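Local structure of SusD-like protein BACOVA_02651 (Bacteroides ovatus, 5E75) at residues A[380-383]-A[384-387]; A[386-389]-A[390-393]; A[400-403]-A[404-408]. The protein binds polysaccharide at the cell surface and probably mediates xyloglucan binding before the glycan is transported into the periplasm for degradation. One frame throughout, in Å; residues are numbered along the deposited sequence.

Contact 1: residues A[380-383]-A[384-387]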
ATOM      1  N   ASP A 380      12.959  11.959 -22.315  1.00 13.70           N
ATOM      2  CA  ASP A 380      14.362  11.608 -22.160  1.00 13.91           C
ATOM      3  C   ASP A 380      14.738  11.547 -20.697  1.00 15.19           C
ATOM      4  O   ASP A 380      13.911  11.804 -19.826  1.00 14.96           O
ATOM      5  CB  ASP A 380      15.271  12.603 -22.898  1.00 19.20           C
ATOM      6  CG  ASP A 380      15.048  14.047 -22.472  1.00 30.58           C
ATOM      7  OD1 ASP A 380      14.661  14.302 -21.314  1.00 31.61           O
ATOM      8  OD2 ASP A 380      15.276  14.950 -23.308  1.00 46.79           O
ATOM      9  N   GLY A 381      15.990  11.199 -20.446  1.00 15.57           N
ATOM     10  CA  GLY A 381      16.533  11.234 -19.106  1.00 13.52           C
ATOM     11  C   GLY A 381      16.417   9.938 -18.331  1.00 12.80           C
ATOM     12  O   GLY A 381      15.778   8.960 -18.758  1.00 13.42           O
ATOM     13  N   ARG A 382      17.058   9.936 -17.166  1.00 12.57           N
ATOM     14  CA  ARG A 382      17.146   8.731 -16.353  1.00 12.27           C
ATOM     15  C   ARG A 382      15.821   8.391 -15.686  1.00 11.45           C
ATOM     16  O   ARG A 382      15.570   7.230 -15.403  1.00 11.95           O
ATOM     17  CB  ARG A 382      18.261   8.858 -15.317  1.00 12.73           C
ATOM     18  CG  ARG A 382      19.667   9.003 -15.918  1.00 13.33           C
ATOM     19  CD  ARG A 382      20.112   7.752 -16.678  1.00 12.47           C
ATOM     20  NE  ARG A 382      20.467   6.671 -15.769  1.00 12.25           N
ATOM     21  CZ  ARG A 382      20.811   5.442 -16.128  1.00 13.98           C
ATOM     22  NH1 ARG A 382      20.847   5.092 -17.406  1.00 13.46           N
ATOM     23  NH2 ARG A 382      21.121   4.546 -15.205  1.00 14.87           N
ATOM     24  N   GLY A 383      14.977   9.381 -15.437  1.00 12.17           N
ATOM     25  CA  GLY A 383      13.652   9.101 -14.907  1.00 11.77           C
ATOM     26  C   GLY A 383      12.858   8.211 -15.848  1.00 11.83           C
ATOM     27  O   GLY A 383      12.223   7.246 -15.413  1.00 13.15           O
ATOM     28  N   LEU A 384      12.897   8.516 -17.136  1.00 11.24           N
ATOM     29  CA  LEU A 384      12.225   7.701 -18.142  1.00 11.20           C
ATOM     30  C   LEU A 384      12.848   6.304 -18.204  1.00 12.26           C
ATOM     31  O   LEU A 384      12.138   5.301 -18.359  1.00 11.83           O
ATOM     32  CB  LEU A 384      12.275   8.387 -19.512  1.00 13.74           C
ATOM     33  CG  LEU A 384      11.576   7.644 -20.652  1.00 13.24           C
ATOM     34  CD1 LEU A 384      10.073   7.449 -20.385  1.00 14.64           C
ATOM     35  CD2 LEU A 384      11.817   8.399 -21.985  1.00 15.78           C
ATOM     36  N   TYR A 385      14.167   6.225 -18.071  1.00 10.50           N
ATOM     37  CA  TYR A 385      14.848   4.939 -18.042  1.00 11.20           C
ATOM     38  C   TYR A 385      14.287   4.067 -16.933  1.00 10.76           C
ATOM     39  O   TYR A 385      13.989   2.896 -17.153  1.00 10.96           O
ATOM     40  CB  TYR A 385      16.361   5.105 -17.865  1.00 12.06           C
ATOM     41  CG  TYR A 385      17.101   3.828 -17.528  1.00 11.07           C
ATOM     42  CD1 TYR A 385      17.213   2.798 -18.450  1.00 12.26           C
ATOM     43  CD2 TYR A 385      17.665   3.652 -16.273  1.00 13.93           C
ATOM     44  CE1 TYR A 385      17.889   1.638 -18.141  1.00 11.89           C
ATOM     45  CE2 TYR A 385      18.342   2.508 -15.953  1.00 12.86           C
ATOM     46  CZ  TYR A 385      18.451   1.494 -16.894  1.00 13.48           C
ATOM     47  OH  TYR A 385      19.122   0.344 -16.571  1.00 16.03           O
ATOM     48  N   PHE A 386      14.125   4.625 -15.739  1.00 10.67           N
ATOM     49  CA  PHE A 386      13.680   3.811 -14.615  1.00  9.92           C
ATOM     50  C   PHE A 386      12.207   3.454 -14.728  1.00 10.53           C
ATOM     51  O   PHE A 386      11.819   2.358 -14.327  1.00 10.98           O
ATOM     52  CB  PHE A 386      14.068   4.459 -13.277  1.00 10.73           C
ATOM     53  CG  PHE A 386      15.543   4.296 -12.950  1.00  9.95           C
ATOM     54  CD1 PHE A 386      16.043   3.063 -12.610  1.00 10.44           C
ATOM     55  CD2 PHE A 386      16.428   5.365 -13.054  1.00 10.54           C
ATOM     56  CE1 PHE A 386      17.380   2.875 -12.349  1.00 11.10           C
ATOM     57  CE2 PHE A 386      17.771   5.186 -12.816  1.00 12.15           C
ATOM     58  CZ  PHE A 386      18.254   3.940 -12.460  1.00 11.50           C
ATOM     59  N   PHE A 387      11.392   4.326 -15.322  1.00 10.31           N
ATOM     60  CA  PHE A 387      10.028   3.957 -15.673  1.00  9.05           C
ATOM     61  C   PHE A 387      10.064   2.732 -16.591  1.00 10.90           C
ATOM     62  O   PHE A 387       9.332   1.743 -16.396  1.00 10.02           O
ATOM     63  CB  PHE A 387       9.313   5.126 -16.372  1.00 11.22           C
ATOM     64  CG  PHE A 387       7.940   4.799 -16.883  1.00  9.81           C
ATOM     65  CD1 PHE A 387       7.766   4.181 -18.118  1.00 11.52           C
ATOM     66  CD2 PHE A 387       6.815   5.119 -16.145  1.00 11.90           C
ATOM     67  CE1 PHE A 387       6.506   3.878 -18.588  1.00 12.44           C
ATOM     68  CE2 PHE A 387       5.537   4.819 -16.625  1.00 11.66           C
ATOM     69  CZ  PHE A 387       5.396   4.184 -17.840  1.00 12.61           C
TER
HETATM   70  O   HOH W   1      13.972  11.577 -17.080  1.00 15.27           O
HETATM   71  O   HOH W   2      22.059   1.922 -15.757  1.00 31.38           O
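R382 lays its guanidinium over one face of the Y385 ring, three residues further along, in a cation-pi stack. The centres are 4.3 Å apart and the planes differ by 19°. This is an i, i+3 pair on the first turn of helix 382-393, part of the helical SusD-family fold. CD2 of Y385 sits over the middle of the guanidinium face. Over the ring the guanidinium is offset, with NH1 of R382 toward the rim. At the guanidinium edge, in plane, R382 NH2 gives a hydrogen bond of 2.8 Å to a water, which also makes a weak one with Y385 OH. CE2 of F386 meets the Y385 ring at its edge, and CD2 of Y385 lies over the middle of the F386 ring, 3.7 Å above its plane.

The R382 chain bends at both chi2 and chi3. It therefore lies alongside Y385 and points the same way. The ring is brought there with CG anti to the backbone N (chi1 167°). NE of R382 forms a salt bridge with E220 of helix 205-221, so the guanidinium is also held from outside. F386 meets the ring of Y364, and its CD2 comes within 3.1 Å of R382 O.

G381 is the N-cap. At its phi of 92° a CB would press against the carbonyl O of D380. The first turn is closed by Y385 N bonding to G381 O at 3.2 Å and by F386 N bonding to R382 O at 3.0 Å. L384 packs its CD2 against the D380 backbone and also touches L378 and I402. Its backbone NH meets a bridging water: L384 N gives to that water at 3.2 Å, and the water gives to D380 O at 2.8 Å.

Contact 2: residues A[386-389]-A[390-393]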
ATOM      1  N   PHE A 386      14.125   4.625 -15.739  1.00 10.67           N
ATOM      2  CA  PHE A 386      13.680   3.811 -14.615  1.00  9.92           C
ATOM      3  C   PHE A 386      12.207   3.454 -14.728  1.00 10.53           C
ATOM      4  O   PHE A 386      11.819   2.358 -14.327  1.00 10.98           O
ATOM      5  CB  PHE A 386      14.068   4.459 -13.277  1.00 10.73           C
ATOM      6  CG  PHE A 386      15.543   4.296 -12.950  1.00  9.95           C
ATOM      7  CD1 PHE A 386      16.043   3.063 -12.610  1.00 10.44           C
ATOM      8  CD2 PHE A 386      16.428   5.365 -13.054  1.00 10.54           C
ATOM      9  CE1 PHE A 386      17.380   2.875 -12.349  1.00 11.10           C
ATOM     10  CE2 PHE A 386      17.771   5.186 -12.816  1.00 12.15           C
ATOM     11  CZ  PHE A 386      18.254   3.940 -12.460  1.00 11.50           C
ATOM     12  N   PHE A 387      11.392   4.326 -15.322  1.00 10.31           N
ATOM     13  CA  PHE A 387      10.028   3.957 -15.673  1.00  9.05           C
ATOM     14  C   PHE A 387      10.064   2.732 -16.591  1.00 10.90           C
ATOM     15  O   PHE A 387       9.332   1.743 -16.396  1.00 10.02           O
ATOM     16  CB  PHE A 387       9.313   5.126 -16.372  1.00 11.22           C
ATOM     17  CG  PHE A 387       7.940   4.799 -16.883  1.00  9.81           C
ATOM     18  CD1 PHE A 387       7.766   4.181 -18.118  1.00 11.52           C
ATOM     19  CD2 PHE A 387       6.815   5.119 -16.145  1.00 11.90           C
ATOM     20  CE1 PHE A 387       6.506   3.878 -18.588  1.00 12.44           C
ATOM     21  CE2 PHE A 387       5.537   4.819 -16.625  1.00 11.66           C
ATOM     22  CZ  PHE A 387       5.396   4.184 -17.840  1.00 12.61           C
ATOM     23  N   ASN A 388      10.942   2.787 -17.587  1.00 10.84           N
ATOM     24  CA  ASN A 388      11.010   1.715 -18.562  1.00 10.60           C
ATOM     25  C   ASN A 388      11.613   0.424 -18.030  1.00 10.71           C
ATOM     26  O   ASN A 388      11.351  -0.649 -18.592  1.00 11.29           O
ATOM     27  CB  ASN A 388      11.685   2.202 -19.858  1.00 11.48           C
ATOM     28  CG  ASN A 388      10.720   2.955 -20.746  1.00 12.15           C
ATOM     29  OD1 ASN A 388       9.531   2.642 -20.795  1.00 11.21           O
ATOM     30  ND2 ASN A 388      11.223   3.941 -21.460  1.00 12.61           N
ATOM     31  N   ARG A 389      12.367   0.488 -16.929  1.00 10.63           N
ATOM     32  CA  ARG A 389      12.822  -0.723 -16.264  1.00 10.92           C
ATOM     33  C   ARG A 389      11.626  -1.481 -15.680  1.00 10.13           C
ATOM     34  O   ARG A 389      11.609  -2.710 -15.682  1.00 10.46           O
ATOM     35  CB  ARG A 389      13.830  -0.409 -15.152  1.00 10.70           C
ATOM     36  CG  ARG A 389      15.249  -0.078 -15.640  1.00 12.98           C
ATOM     37  CD  ARG A 389      15.979  -1.322 -16.154  1.00 13.98           C
ATOM     38  NE  ARG A 389      16.121  -2.285 -15.073  1.00 13.78           N
ATOM     39  CZ  ARG A 389      15.577  -3.502 -15.027  1.00 13.51           C
ATOM     40  NH1 ARG A 389      14.893  -4.000 -16.049  1.00 14.68           N
ATOM     41  NH2 ARG A 389      15.757  -4.251 -13.944  1.00 16.20           N
ATOM     42  N   VAL A 390      10.633  -0.742 -15.178  1.00  9.72           N
ATOM     43  CA  VAL A 390       9.428  -1.379 -14.644  1.00  9.08           C
ATOM     44  C   VAL A 390       8.658  -2.078 -15.784  1.00  9.52           C
ATOM     45  O   VAL A 390       8.184  -3.217 -15.641  1.00  9.71           O
ATOM     46  CB  VAL A 390       8.554  -0.366 -13.882  1.00  9.53           C
ATOM     47  CG1 VAL A 390       7.275  -1.029 -13.380  1.00 10.94           C
ATOM     48  CG2 VAL A 390       9.326   0.230 -12.702  1.00 11.21           C
ATOM     49  N   ARG A 391       8.535  -1.395 -16.916  1.00  9.43           N
ATOM     50  CA  ARG A 391       7.917  -1.984 -18.109  1.00  9.93           C
ATOM     51  C   ARG A 391       8.674  -3.244 -18.549  1.00  9.79           C
ATOM     52  O   ARG A 391       8.070  -4.289 -18.859  1.00 10.69           O
ATOM     53  CB  ARG A 391       7.954  -0.982 -19.269  1.00 12.26           C
ATOM     54  CG  ARG A 391       7.282   0.368 -19.015  1.00 14.62           C
ATOM     55  CD  ARG A 391       5.785   0.324 -19.169  1.00 12.46           C
ATOM     56  NE  ARG A 391       5.359  -0.010 -20.536  1.00 12.33           N
ATOM     57  CZ  ARG A 391       4.088  -0.071 -20.913  1.00 12.78           C
ATOM     58  NH1 ARG A 391       3.117   0.212 -20.055  1.00 11.97           N
ATOM     59  NH2 ARG A 391       3.771  -0.396 -22.165  1.00 11.44           N
ATOM     60  N   GLU A 392       9.993  -3.118 -18.641  1.00 10.66           N
ATOM     61  CA  GLU A 392      10.857  -4.205 -19.088  1.00 10.76           C
ATOM     62  C   GLU A 392      10.729  -5.426 -18.175  1.00 10.26           C
ATOM     63  O   GLU A 392      10.669  -6.567 -18.639  1.00 12.31           O
ATOM     64  CB  GLU A 392      12.307  -3.724 -19.127  1.00 15.27           C
ATOM     65  CG  GLU A 392      13.319  -4.708 -19.650  1.00 16.59           C
ATOM     66  CD  GLU A 392      14.655  -4.039 -19.835  1.00 19.18           C
ATOM     67  OE1 GLU A 392      15.123  -3.385 -18.880  1.00 17.45           O
ATOM     68  OE2 GLU A 392      15.214  -4.115 -20.956  1.00 21.52           O
ATOM     69  N   ARG A 393      10.683  -5.202 -16.861  1.00 10.53           N
ATOM     70  CA  ARG A 393      10.559  -6.315 -15.936  1.00 10.39           C
ATOM     71  C   ARG A 393       9.230  -7.054 -16.121  1.00 10.50           C
ATOM     72  O   ARG A 393       9.174  -8.282 -15.981  1.00 10.62           O
ATOM     73  CB  ARG A 393      10.733  -5.827 -14.488  1.00 11.74           C
ATOM     74  CG  ARG A 393      10.871  -6.945 -13.460  1.00 10.31           C
ATOM     75  CD  ARG A 393       9.530  -7.376 -12.821  1.00  9.44           C
ATOM     76  NE  ARG A 393       8.969  -6.319 -11.988  1.00  9.16           N
ATOM     77  CZ  ARG A 393       9.377  -6.056 -10.749  1.00  8.92           C
ATOM     78  NH1 ARG A 393      10.317  -6.794 -10.176  1.00  9.60           N
ATOM     79  NH2 ARG A 393       8.849  -5.043 -10.072  1.00  9.12           N
TER
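R391 N, E392 N and R393 N bond to F387 O, N388 O and R389 O in the i to i+4 pattern of an alpha helix, while V390 N is shared weakly between F386 O and F387 O. The E392 N to N388 O bond is 2.8 Å long.

The main side-chain link is the salt bridge from R389 NH1 to E392 OE1, at 2.9 Å. OE1 is met on its anti side, and the bond is tilted out of both the carboxylate and the guanidinium plane. The two planes are 54° apart, so this is a one-point grip and not a flat two-pronged pairing. E392 has CG anti to the backbone N (chi1 -176°) and an extended chain, which carries the carboxylate back over the preceding turn. R389 bends to meet it, and CD of R389 packs 3.5 Å from E392 OE1. NH2 of R389 makes a second salt bridge, to D225. A leucine here would probably leave E392 OE1 and D225 without their shared cation.

On another side of the helix, CG and CD of R391 run past the F387 ring. R391 CG is 3.6 Å and R391 CD 3.7 Å from F387 CE1. Ring and guanidinium planes are only 12° apart, but the aliphatic chain makes the contact. N388 OD1 also reaches R391 CG, at 3.7 Å, and N388 ND2 bonds to K399 O. R391 is buried, and its guanidinium has partners outside the segments: NH1 forms salt bridges with E410 and E293, and NE bonds to N397 O. R393 turns away to E243 and E414. The arrangement is that of an i, i+3 arginine-glutamate pair on the last turns of helix 382-393, whose other arginines tie it to neighbouring parts of the SusD-family fold.

Contact 3: residues A[400-403]-A[404-408]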
ATOM      1  N   SER A 400       8.549   5.591 -25.407  1.00 15.84           N
ATOM      2  CA  SER A 400       9.515   6.610 -25.816  1.00 16.79           C
ATOM      3  C   SER A 400       9.207   7.957 -25.184  1.00 16.69           C
ATOM      4  O   SER A 400      10.048   8.851 -25.180  1.00 17.33           O
ATOM      5  CB  SER A 400       9.534   6.752 -27.344  1.00 19.05           C
ATOM      6  OG  SER A 400       8.237   7.025 -27.814  1.00 26.13           O
ATOM      7  N   SER A 401       7.996   8.098 -24.658  1.00 15.20           N
ATOM      8  CA  SER A 401       7.609   9.288 -23.908  1.00 14.59           C
ATOM      9  C   SER A 401       6.478   8.909 -22.959  1.00 15.44           C
ATOM     10  O   SER A 401       5.703   7.997 -23.249  1.00 16.30           O
ATOM     11  CB  SER A 401       7.164  10.397 -24.857  1.00 18.44           C
ATOM     12  OG  SER A 401       5.919  10.096 -25.436  1.00 24.19           O
ATOM     13  N   ILE A 402       6.403   9.588 -21.813  1.00 12.93           N
ATOM     14  CA  ILE A 402       5.329   9.347 -20.859  1.00 13.84           C
ATOM     15  C   ILE A 402       4.666  10.634 -20.428  1.00 12.99           C
ATOM     16  O   ILE A 402       5.294  11.709 -20.419  1.00 14.03           O
ATOM     17  CB  ILE A 402       5.815   8.582 -19.594  1.00 14.00           C
ATOM     18  CG1 ILE A 402       6.894   9.353 -18.835  1.00 12.05           C
ATOM     19  CG2 ILE A 402       6.335   7.205 -19.988  1.00 14.24           C
ATOM     20  CD1 ILE A 402       7.359   8.668 -17.541  1.00 14.81           C
ATOM     21  N   THR A 403       3.392  10.507 -20.080  1.00 12.10           N
ATOM     22  CA  THR A 403       2.619  11.570 -19.474  1.00 11.49           C
ATOM     23  C   THR A 403       2.169  11.129 -18.074  1.00 11.44           C
ATOM     24  O   THR A 403       2.398   9.981 -17.658  1.00 11.02           O
ATOM     25  CB  THR A 403       1.346  11.867 -20.271  1.00 12.93           C
ATOM     26  OG1 THR A 403       0.443  10.762 -20.151  1.00 14.82           O
ATOM     27  CG2 THR A 403       1.643  12.113 -21.761  1.00 14.44           C
ATOM     28  N   LEU A 404       1.516  12.029 -17.350  1.00 10.97           N
ATOM     29  CA  LEU A 404       0.980  11.677 -16.043  1.00 11.06           C
ATOM     30  C   LEU A 404      -0.019  10.516 -16.188  1.00 11.44           C
ATOM     31  O   LEU A 404      -0.080   9.630 -15.330  1.00 10.64           O
ATOM     32  CB  LEU A 404       0.340  12.888 -15.369  1.00 11.03           C
ATOM     33  CG  LEU A 404      -0.197  12.623 -13.956  1.00 13.83           C
ATOM     34  CD1 LEU A 404       0.921  12.238 -12.981  1.00 15.59           C
ATOM     35  CD2 LEU A 404      -0.977  13.824 -13.452  1.00 14.29           C
ATOM     36  N   ASP A 405      -0.797  10.492 -17.264  1.00 10.13           N
ATOM     37  CA  ASP A 405      -1.736   9.397 -17.465  1.00  9.97           C
ATOM     38  C   ASP A 405      -1.033   8.046 -17.590  1.00  9.49           C
ATOM     39  O   ASP A 405      -1.540   7.030 -17.102  1.00  9.53           O
ATOM     40  CB  ASP A 405      -2.608   9.652 -18.699  1.00 11.02           C
ATOM     41  CG  ASP A 405      -3.614  10.759 -18.485  1.00 16.16           C
ATOM     42  OD1 ASP A 405      -3.998  11.033 -17.327  1.00 16.03           O
ATOM     43  OD2 ASP A 405      -4.032  11.358 -19.503  1.00 20.87           O
ATOM     44  N   ASP A 406       0.134   8.022 -18.212  1.00 10.31           N
ATOM     45  CA  ASP A 406       0.909   6.791 -18.315  1.00  9.63           C
ATOM     46  C   ASP A 406       1.393   6.358 -16.937  1.00 10.13           C
ATOM     47  O   ASP A 406       1.412   5.170 -16.631  1.00 10.36           O
ATOM     48  CB  ASP A 406       2.127   6.968 -19.228  1.00 11.80           C
ATOM     49  CG  ASP A 406       1.756   7.189 -20.669  1.00 13.44           C
ATOM     50  OD1 ASP A 406       0.960   6.396 -21.215  1.00 15.72           O
ATOM     51  OD2 ASP A 406       2.272   8.162 -21.254  1.00 15.05           O
ATOM     52  N   ILE A 407       1.772   7.324 -16.107  1.00 10.48           N
ATOM     53  CA  ILE A 407       2.257   7.022 -14.763  1.00 10.70           C
ATOM     54  C   ILE A 407       1.138   6.494 -13.876  1.00  9.28           C
ATOM     55  O   ILE A 407       1.342   5.526 -13.128  1.00  8.79           O
ATOM     56  CB  ILE A 407       2.939   8.245 -14.134  1.00  9.74           C
ATOM     57  CG1 ILE A 407       4.198   8.547 -14.948  1.00 14.31           C
ATOM     58  CG2 ILE A 407       3.274   7.996 -12.669  1.00 11.16           C
ATOM     59  CD1 ILE A 407       4.935   9.804 -14.575  1.00 15.55           C
ATOM     60  N   ILE A 408      -0.044   7.085 -13.972  1.00  8.36           N
ATOM     61  CA  ILE A 408      -1.186   6.623 -13.191  1.00  8.58           C
ATOM     62  C   ILE A 408      -1.481   5.159 -13.531  1.00  9.00           C
ATOM     63  O   ILE A 408      -1.670   4.328 -12.644  1.00 10.22           O
ATOM     64  CB  ILE A 408      -2.440   7.506 -13.399  1.00  9.52           C
ATOM     65  CG1 ILE A 408      -2.192   8.898 -12.808  1.00  9.28           C
ATOM     66  CG2 ILE A 408      -3.681   6.850 -12.780  1.00  9.72           C
ATOM     67  CD1 ILE A 408      -3.238   9.949 -13.233  1.00 12.43           C
TER
HETATM   68  O   HOH W   3       2.795   8.276 -23.844  1.00 29.46           O
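The N-terminus of helix 404-415 is built here, with T403 as N-cap and D406 as the third residue of the helix. D406 turns its carboxylate back to the cap. OD2 of D406 accepts a hydrogen bond from T403 N at 2.9 Å, with an N-H...O angle of 157°. The donor comes to the anti side of the carboxylate, a little out of its plane. D406 has CG anti to its carbonyl carbon (chi1 -67°), which points the carboxylate at the cap. A water gives D406 OD2 a bond of 2.6 Å and also bonds to S401 O. T403 OG1 gives D406 OD2 a weak bond at 3.4 Å. A weak, long ion pair joins OD1 of D406 to K399. The T403 N bond and the water probably hold the carboxylate in this rotation; the other two contacts are weak.

The bond from the N-cap NH to the third helix residue is one half of a capping box. Beside it is a hydrophobic staple, in which the residue before the cap packs on the fourth residue of the helix. CD1 of I402 meets CD1 of I407 at 4.0 Å, the two side chains crossing at a slant. I402 also touches L384 and F387 of helix 382-393, and its backbone bonds to L378. I407 and L404 pack on E369 and L372 of helix 360-372. The first turn closes with I407 N bonding to T403 O at 3.1 Å, in the carbonyl plane. D406 N bonds weakly to the same oxygen. D405 OD1 forms a salt bridge with K435.

Contact 1 caps and starts helix 382-393; contact 2 overlaps it at F386 and F387 and runs to the helix end. Their centres are about 9 Å apart. Contact 3 starts the next helix, 404-415, its centre about 11 Å from that of contact 1 and about 12 Å from that of contact 2. F387 joins all three: its CE1 lies 3.6 Å from I402 CG2, and its CE2 4.1 Å from D406 O. L384 of contact 1 adds to this, with CD1 3.8 Å from I402 CG2. The loop residue I402 is wedged against the earlier helix while stapling the later one. No carbohydrate or metal takes part in these contacts, which belong to the helical framework.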